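Local coordinates for beta-N-acetylglucosaminidase-like protein Glycoside hydrolase family 20 (Flavobacterium johnsoniae, PDB 6YHH), which probably hydrolyses terminal N-acetylhexosamine residues from chitin-derived oligosaccharides as a family 20 beta-N-acetylglucosaminidase, at residues 142-147 with 426-431; 379-384 with 407-412. All blocks are in the same frame, centred on the assembly; numbering follows the deposited sequence.

Contact 1 of 2, residues 142-147 with 426-431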
ATOM      1  N   PRO A 142       5.964   7.740  29.928  1.00  9.59           N
ATOM      2  CA  PRO A 142       5.731   6.323  29.856  1.00 10.45           C
ATOM      3  C   PRO A 142       6.002   5.538  31.151  1.00 10.42           C
ATOM      4  O   PRO A 142       7.017   5.779  31.845  1.00 10.28           O
ATOM      5  CB  PRO A 142       6.774   5.872  28.769  1.00  9.58           C
ATOM      6  CG  PRO A 142       7.887   6.845  28.888  1.00  9.80           C
ATOM      7  CD  PRO A 142       7.219   8.124  29.288  1.00 10.46           C
ATOM      8  N   ARG A 143       5.224   4.476  31.371  1.00 10.98           N
ATOM      9  CA  ARG A 143       5.486   3.539  32.432  1.00 11.56           C
ATOM     10  C   ARG A 143       6.731   2.725  32.238  1.00 11.33           C
ATOM     11  O   ARG A 143       7.525   2.545  33.208  1.00 11.93           O
ATOM     12  CB  ARG A 143       4.265   2.612  32.617  1.00 11.70           C
ATOM     13  CG  ARG A 143       4.398   1.626  33.785  1.00 12.42           C
ATOM     14  CD  ARG A 143       3.159   0.734  33.902  1.00 12.86           C
ATOM     15  NE  ARG A 143       3.427  -0.279  34.914  1.00 13.86           N
ATOM     16  CZ  ARG A 143       2.837  -1.487  34.920  1.00 13.74           C
ATOM     17  NH1 ARG A 143       1.955  -1.823  33.989  1.00 13.75           N
ATOM     18  NH2 ARG A 143       3.168  -2.410  35.809  1.00 14.88           N
ATOM     19  N   PHE A 144       7.013   2.250  31.002  1.00 10.49           N
ATOM     20  CA  PHE A 144       8.197   1.443  30.721  1.00 10.54           C
ATOM     21  C   PHE A 144       8.981   2.117  29.650  1.00  9.80           C
ATOM     22  O   PHE A 144       8.379   2.749  28.714  1.00  9.79           O
ATOM     23  CB  PHE A 144       7.803   0.022  30.196  1.00 10.70           C
ATOM     24  CG  PHE A 144       7.088  -0.823  31.219  1.00 11.38           C
ATOM     25  CD1 PHE A 144       7.820  -1.423  32.245  1.00 11.50           C
ATOM     26  CD2 PHE A 144       5.706  -1.027  31.188  1.00 11.35           C
ATOM     27  CE1 PHE A 144       7.153  -2.184  33.217  1.00 11.73           C
ATOM     28  CE2 PHE A 144       5.076  -1.798  32.144  1.00 11.25           C
ATOM     29  CZ  PHE A 144       5.820  -2.387  33.149  1.00 10.73           C
ATOM     30  N   THR A 145      10.277   1.906  29.703  1.00 10.74           N
ATOM     31  CA  THR A 145      11.131   2.506  28.692  1.00 10.69           C
ATOM     32  C   THR A 145      11.244   1.749  27.323  1.00 10.29           C
ATOM     33  O   THR A 145      11.577   2.375  26.329  1.00 11.50           O
ATOM     34  CB  THR A 145      12.578   2.789  29.270  1.00 12.35           C
ATOM     35  OG1 THR A 145      13.241   3.775  28.478  1.00 10.95           O
ATOM     36  CG2 THR A 145      13.432   1.551  29.344  1.00 12.57           C
ATOM     37  N   TRP A 146      11.003   0.439  27.321  1.00 10.31           N
ATOM     38  CA  TRP A 146      11.093  -0.424  26.136  1.00 10.59           C
ATOM     39  C   TRP A 146       9.689  -0.758  25.761  1.00 10.23           C
ATOM     40  O   TRP A 146       9.031  -1.474  26.459  1.00 10.80           O
ATOM     41  CB  TRP A 146      11.914  -1.691  26.479  1.00 11.52           C
ATOM     42  CG  TRP A 146      12.158  -2.571  25.314  1.00 10.63           C
ATOM     43  CD1 TRP A 146      11.207  -3.147  24.476  1.00 11.32           C
ATOM     44  CD2 TRP A 146      13.432  -2.982  24.828  1.00 11.23           C
ATOM     45  NE1 TRP A 146      11.832  -3.917  23.509  1.00 10.59           N
ATOM     46  CE2 TRP A 146      13.192  -3.796  23.657  1.00 10.71           C
ATOM     47  CE3 TRP A 146      14.739  -2.705  25.211  1.00 11.39           C
ATOM     48  CZ2 TRP A 146      14.217  -4.405  22.985  1.00 12.92           C
ATOM     49  CZ3 TRP A 146      15.776  -3.273  24.491  1.00 12.58           C
ATOM     50  CH2 TRP A 146      15.481  -4.130  23.387  1.00 13.57           C
ATOM     51  N   ARG A 147       9.189  -0.156  24.684  1.00  9.42           N
ATOM     52  CA  ARG A 147       7.818  -0.343  24.242  1.00  9.71           C
ATOM     53  C   ARG A 147       7.870  -0.683  22.738  1.00  9.11           C
ATOM     54  O   ARG A 147       7.952   0.196  21.876  1.00  9.01           O
ATOM     55  CB  ARG A 147       6.972   0.894  24.496  1.00  9.76           C
ATOM     56  CG  ARG A 147       7.103   1.375  25.945  1.00  8.85           C
ATOM     57  CD  ARG A 147       6.293   2.592  26.217  1.00  9.02           C
ATOM     58  NE  ARG A 147       6.530   3.688  25.294  1.00  9.38           N
ATOM     59  CZ  ARG A 147       7.603   4.471  25.316  1.00  9.12           C
ATOM     60  NH1 ARG A 147       8.487   4.383  26.320  1.00 10.15           N
ATOM     61  NH2 ARG A 147       7.782   5.350  24.394  1.00  9.25           N
ATOM     62  N   ASN A 426      -2.113  -8.326  29.862  1.00 12.24           N
ATOM     63  CA  ASN A 426      -0.843  -8.927  30.138  1.00 11.66           C
ATOM     64  C   ASN A 426       0.156  -7.870  30.630  1.00 12.70           C
ATOM     65  O   ASN A 426       0.459  -6.940  29.937  1.00 15.87           O
ATOM     66  CB  ASN A 426      -0.298  -9.491  28.814  1.00 10.37           C
ATOM     67  CG  ASN A 426       0.974 -10.310  28.956  1.00 10.88           C
ATOM     68  OD1 ASN A 426       0.980 -11.329  29.647  1.00 11.00           O
ATOM     69  ND2 ASN A 426       2.039  -9.941  28.188  1.00 10.60           N
ATOM     70  N   ASP A 427       0.741  -8.005  31.793  1.00 13.39           N
ATOM     71  CA  ASP A 427       1.536  -6.888  32.352  1.00 13.77           C
ATOM     72  C   ASP A 427       2.976  -7.312  32.558  1.00 14.96           C
ATOM     73  O   ASP A 427       3.222  -8.400  33.151  1.00 14.42           O
ATOM     74  CB  ASP A 427       0.904  -6.499  33.677  1.00 15.60           C
ATOM     75  CG  ASP A 427       1.385  -5.159  34.197  1.00 16.44           C
ATOM     76  OD1 ASP A 427       2.555  -5.011  34.509  1.00 20.74           O
ATOM     77  OD2 ASP A 427       0.616  -4.241  34.205  1.00 19.07           O
ATOM     78  N   PRO A 428       3.927  -6.536  32.102  1.00 14.37           N
ATOM     79  CA  PRO A 428       5.314  -6.927  32.304  1.00 14.59           C
ATOM     80  C   PRO A 428       5.703  -7.039  33.796  1.00 16.18           C
ATOM     81  O   PRO A 428       6.708  -7.729  34.124  1.00 16.64           O
ATOM     82  CB  PRO A 428       6.083  -5.813  31.628  1.00 14.94           C
ATOM     83  CG  PRO A 428       5.110  -5.226  30.624  1.00 14.32           C
ATOM     84  CD  PRO A 428       3.801  -5.297  31.308  1.00 14.06           C
ATOM     85  N   MET A 429       4.962  -6.362  34.670  1.00 15.49           N
ATOM     86  CA  MET A 429       5.183  -6.465  36.135  1.00 22.50           C
ATOM     87  C   MET A 429       4.461  -7.631  36.721  1.00 23.54           C
ATOM     88  O   MET A 429       3.211  -7.729  36.704  1.00 22.72           O
ATOM     89  CB  MET A 429       4.754  -5.205  36.883  1.00 26.58           C
ATOM     90  CG  MET A 429       5.123  -5.191  38.372  1.00 30.49           C
ATOM     91  SD  MET A 429       6.877  -4.865  38.628  1.00 33.97           S
ATOM     92  CE  MET A 429       6.926  -3.181  37.894  1.00 34.92           C
ATOM     93  N   PRO A 430       5.243  -8.583  37.221  1.00 28.54           N
ATOM     94  CA  PRO A 430       4.561  -9.764  37.779  1.00 36.26           C
ATOM     95  C   PRO A 430       3.840  -9.432  39.089  1.00 37.91           C
ATOM     96  O   PRO A 430       4.232  -8.463  39.792  1.00 36.56           O
ATOM     97  CB  PRO A 430       5.718 -10.741  38.061  1.00 34.81           C
ATOM     98  CG  PRO A 430       6.899  -9.833  38.367  1.00 31.26           C
ATOM     99  CD  PRO A 430       6.710  -8.630  37.438  1.00 30.88           C
ATOM    100  N   LYS A 431       2.782 -10.206  39.360  1.00 40.87           N
ATOM    101  CA  LYS A 431       2.027 -10.181  40.647  1.00 47.20           C
ATOM    102  C   LYS A 431       2.657 -11.172  41.643  1.00 49.25           C
ATOM    103  O   LYS A 431       3.271 -12.180  41.250  1.00 42.88           O
ATOM    104  CB  LYS A 431       0.542 -10.545  40.434  1.00 47.15           C
TER

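Contact 2 of 2, residues 379-384 with 407-412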
ATOM      1  N   ILE A 379      20.769  -8.708  28.034  1.00 10.53           N
ATOM      2  CA  ILE A 379      19.317  -8.552  28.193  1.00 11.10           C
ATOM      3  C   ILE A 379      18.577  -9.833  27.866  1.00 10.89           C
ATOM      4  O   ILE A 379      18.850 -10.475  26.811  1.00 10.66           O
ATOM      5  CB  ILE A 379      18.840  -7.416  27.323  1.00 12.31           C
ATOM      6  CG1 ILE A 379      19.593  -6.178  27.742  1.00 16.32           C
ATOM      7  CG2 ILE A 379      17.351  -7.205  27.484  1.00 13.02           C
ATOM      8  CD1 ILE A 379      19.358  -5.004  26.921  1.00 19.86           C
ATOM      9  N   VAL A 380      17.672 -10.257  28.764  1.00 11.44           N
ATOM     10  CA  VAL A 380      16.979 -11.533  28.641  1.00 11.21           C
ATOM     11  C   VAL A 380      15.596 -11.232  28.061  1.00 12.07           C
ATOM     12  O   VAL A 380      14.882 -10.395  28.626  1.00 13.53           O
ATOM     13  CB  VAL A 380      16.864 -12.247  30.002  1.00 12.30           C
ATOM     14  CG1 VAL A 380      15.939 -13.496  29.957  1.00 13.82           C
ATOM     15  CG2 VAL A 380      18.238 -12.692  30.397  1.00 12.81           C
ATOM     16  N   HIS A 381      15.221 -11.931  26.985  1.00  9.92           N
ATOM     17  CA  HIS A 381      13.945 -11.708  26.345  1.00  9.93           C
ATOM     18  C   HIS A 381      13.013 -12.859  26.735  1.00  9.29           C
ATOM     19  O   HIS A 381      13.133 -13.975  26.249  1.00  9.66           O
ATOM     20  CB  HIS A 381      14.170 -11.577  24.832  1.00  9.47           C
ATOM     21  CG  HIS A 381      13.057 -10.902  24.120  1.00  9.74           C
ATOM     22  ND1 HIS A 381      13.200 -10.479  22.825  1.00  9.25           N
ATOM     23  CD2 HIS A 381      11.784 -10.580  24.500  1.00  8.28           C
ATOM     24  CE1 HIS A 381      12.083  -9.899  22.426  1.00 10.14           C
ATOM     25  NE2 HIS A 381      11.189  -9.968  23.403  1.00  9.36           N
ATOM     26  N   SER A 382      12.088 -12.562  27.660  1.00  9.67           N
ATOM     27  CA  SER A 382      11.177 -13.524  28.206  1.00  9.92           C
ATOM     28  C   SER A 382       9.983 -13.756  27.280  1.00  9.65           C
ATOM     29  O   SER A 382       9.165 -12.847  27.079  1.00 10.37           O
ATOM     30  CB  SER A 382      10.675 -13.014  29.574  1.00 10.05           C
ATOM     31  OG  SER A 382       9.737 -13.908  30.164  1.00 11.90           O
ATOM     32  N   TRP A 383       9.840 -14.993  26.816  1.00 10.07           N
ATOM     33  CA  TRP A 383       8.831 -15.360  25.822  1.00  9.44           C
ATOM     34  C   TRP A 383       8.023 -16.621  26.080  1.00 10.59           C
ATOM     35  O   TRP A 383       6.859 -16.734  25.532  1.00 10.93           O
ATOM     36  CB  TRP A 383       9.464 -15.450  24.446  1.00  9.94           C
ATOM     37  CG  TRP A 383      10.241 -16.701  24.191  1.00  9.44           C
ATOM     38  CD1 TRP A 383      11.538 -16.895  24.440  1.00 10.20           C
ATOM     39  CD2 TRP A 383       9.778 -17.895  23.522  1.00  9.60           C
ATOM     40  NE1 TRP A 383      11.957 -18.141  24.011  1.00  9.51           N
ATOM     41  CE2 TRP A 383      10.897 -18.782  23.430  1.00  9.43           C
ATOM     42  CE3 TRP A 383       8.538 -18.325  23.028  1.00  9.84           C
ATOM     43  CZ2 TRP A 383      10.795 -20.045  22.862  1.00  9.42           C
ATOM     44  CZ3 TRP A 383       8.459 -19.562  22.427  1.00 10.03           C
ATOM     45  CH2 TRP A 383       9.569 -20.432  22.398  1.00  9.52           C
ATOM     46  N   ARG A 384       8.514 -17.506  26.944  1.00 10.23           N
ATOM     47  CA  ARG A 384       7.838 -18.782  27.192  1.00 10.75           C
ATOM     48  C   ARG A 384       6.821 -18.698  28.284  1.00 12.08           C
ATOM     49  O   ARG A 384       6.990 -17.983  29.266  1.00 12.33           O
ATOM     50  CB  ARG A 384       8.896 -19.852  27.421  1.00 12.02           C
ATOM     51  CG  ARG A 384       9.819 -20.016  26.238  1.00 14.49           C
ATOM     52  CD  ARG A 384      10.948 -20.947  26.522  1.00 18.96           C
ATOM     53  NE  ARG A 384      10.423 -22.233  26.727  1.00 26.15           N
ATOM     54  CZ  ARG A 384      11.021 -23.063  27.555  1.00 38.23           C
ATOM     55  NH1 ARG A 384      12.113 -22.639  28.231  1.00 44.51           N
ATOM     56  NH2 ARG A 384      10.517 -24.278  27.714  1.00 36.61           N
ATOM     57  N   VAL A 407      12.957  -8.035  29.024  1.00 10.25           N
ATOM     58  CA  VAL A 407      11.834  -7.528  28.235  1.00  9.98           C
ATOM     59  C   VAL A 407      10.845  -8.656  28.103  1.00  9.69           C
ATOM     60  O   VAL A 407      11.242  -9.793  27.826  1.00  9.83           O
ATOM     61  CB  VAL A 407      12.331  -7.125  26.786  1.00 10.17           C
ATOM     62  CG1 VAL A 407      11.158  -6.735  25.884  1.00 11.22           C
ATOM     63  CG2 VAL A 407      13.296  -5.954  26.852  1.00 11.38           C
ATOM     64  N   LEU A 408       9.556  -8.355  28.327  1.00  9.36           N
ATOM     65  CA  LEU A 408       8.495  -9.337  28.270  1.00  9.85           C
ATOM     66  C   LEU A 408       7.867  -9.337  26.862  1.00  9.62           C
ATOM     67  O   LEU A 408       7.325  -8.330  26.378  1.00  9.04           O
ATOM     68  CB  LEU A 408       7.444  -9.077  29.293  1.00  9.86           C
ATOM     69  CG  LEU A 408       6.413 -10.186  29.373  1.00 10.25           C
ATOM     70  CD1 LEU A 408       6.987 -11.534  29.771  1.00  9.78           C
ATOM     71  CD2 LEU A 408       5.159  -9.903  30.206  1.00 11.35           C
ATOM     72  N   SER A 409       7.930 -10.483  26.194  1.00  9.03           N
ATOM     73  CA  SER A 409       7.063 -10.773  25.017  1.00  8.37           C
ATOM     74  C   SER A 409       6.011 -11.864  25.226  1.00  9.40           C
ATOM     75  O   SER A 409       4.998 -11.848  24.501  1.00  8.77           O
ATOM     76  CB  SER A 409       7.865 -11.029  23.711  1.00  8.96           C
ATOM     77  OG  SER A 409       8.419  -9.795  23.294  1.00  9.17           O
ATOM     78  N   ASN A 410       6.219 -12.772  26.170  1.00  8.41           N
ATOM     79  CA  ASN A 410       5.182 -13.734  26.499  1.00  9.51           C
ATOM     80  C   ASN A 410       3.862 -12.997  26.792  1.00  9.34           C
ATOM     81  O   ASN A 410       3.895 -11.978  27.526  1.00  8.74           O
ATOM     82  CB  ASN A 410       5.533 -14.515  27.785  1.00 10.33           C
ATOM     83  CG  ASN A 410       4.524 -15.616  28.058  1.00 10.84           C
ATOM     84  OD1 ASN A 410       3.631 -15.486  28.930  1.00 11.53           O
ATOM     85  ND2 ASN A 410       4.525 -16.612  27.158  1.00 12.22           N
ATOM     86  N   GLY A 411       2.769 -13.469  26.193  1.00  8.37           N
ATOM     87  CA  GLY A 411       1.440 -12.852  26.334  1.00  9.11           C
ATOM     88  C   GLY A 411       1.160 -11.703  25.377  1.00  8.87           C
ATOM     89  O   GLY A 411       0.073 -11.119  25.387  1.00  8.23           O
ATOM     90  N   PHE A 412       2.165 -11.367  24.518  1.00  8.20           N
ATOM     91  CA  PHE A 412       2.030 -10.363  23.460  1.00  7.96           C
ATOM     92  C   PHE A 412       2.343 -11.024  22.064  1.00  8.09           C
ATOM     93  O   PHE A 412       2.789 -10.332  21.119  1.00  8.65           O
ATOM     94  CB  PHE A 412       3.006  -9.208  23.670  1.00  7.95           C
ATOM     95  CG  PHE A 412       2.813  -8.398  24.949  1.00  8.40           C
ATOM     96  CD1 PHE A 412       1.577  -7.939  25.357  1.00  8.27           C
ATOM     97  CD2 PHE A 412       3.911  -8.006  25.699  1.00  9.40           C
ATOM     98  CE1 PHE A 412       1.458  -7.081  26.451  1.00  8.44           C
ATOM     99  CE2 PHE A 412       3.776  -7.215  26.811  1.00  9.44           C
ATOM    100  CZ  PHE A 412       2.541  -6.734  27.203  1.00  8.23           C
TER

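Contact 1 of 2, residues 142-147 with 426-431
F144 and P428 mark the nearest backbone approach, 9.0 Å between their CA atoms, so the loop leading into strand 146-152 and the irregular segment 426-431 meet through side chains. R143 is suited to bridging such a gap: with CG anti to the backbone N (chi1 -176°) and the chain extended to NE, it carries its guanidinium end-on to the carboxylate of D427. NH1 of R143 donates almost straight to OD2 of D427 at 2.8 Å, while R143 NH2 makes a more bent bond of 3.0 Å to the syn lone pair of D427 OD1. The two planes are 49° apart, so this two-pronged salt bridge is twisted. The anti lone pair of D427 OD1 takes the backbone N of M429 (2.8 Å), an Asx turn that probably helps to hold the carboxylate in place for R143. CE2 of F144 sits against one face of the R143 guanidinium, offset toward its rim. P428, compact and apolar, sets CG 4.2 Å from the centroid of the F144 ring in an off-centre CH-pi contact, and M429 brings CB to 3.4 Å from NH2 of R143. Asx turn, salt bridge and proline-aromatic contact together fasten a loop to the entry of a strand of the family 20 catalytic barrel.

Contact 2 of 2, residues 379-384 with 407-412
The imidazole of H381 has W366 stacked on it and OG of S409 at its edge, while its ND1 is hydrogen-bonded to NE2 of H312, whose ring plane is turned about 60° from its own. NE2 of H381 donates to S409 OG at 2.8 Å, tilted 16° from the ring plane; histidine suits the place because its two ring nitrogens serve two partners. The indole of W383 carries CG of R384 over the centre of one face, with O of H381 at its edge, and the W383 side chain comes about 4 Å from that of the predicted proton donor E317. CG of H381 stands anti to the backbone N (chi1 -160°), which brings the ring past V407, whose CG1 lies 4.1 Å from H381 NE2. Shortening H381 to an alanine would remove both ring nitrogens and is likely to leave H312 and the S409 hydroxyl without this mate and to open a gap beside V407, although S409 OG also bonds O of E447. Parallel pairing joins V407 N to V380 O (3.1 Å) and S382 N to V407 O (2.9 Å). Beyond it, S382 O accepts from N of both S409 and N410, and the N410 amide, a side-chain donor, brings ND2 to W383 O at 2.8 Å from above the carbonyl plane. The strands belong to a beta-alpha-beta unit whose helix 394-401 packs on V380, S382 and L408, while strands 362-366 and 443-450 flank the pair.

Both contacts serve the same curled sheet of the catalytic domain, with centres 11 Å apart, and contact 2 is nested in the chain loop that contact 1 closes. Contact 2 is buried and joins neighbouring strands, so backbone hydrogen bonds dominate, and one of its residues, W383, comes close to the predicted proton donor. Contact 1 is only partly buried and brings loop segments together from distant parts of the sequence; there a charged pair and a proline-aromatic contact replace strand pairing. They touch directly: ND2 of N426 probably donates to O of N410 at 2.8 Å, and W146 packs against V407, its CD2 3.6 Å from V407 CG2.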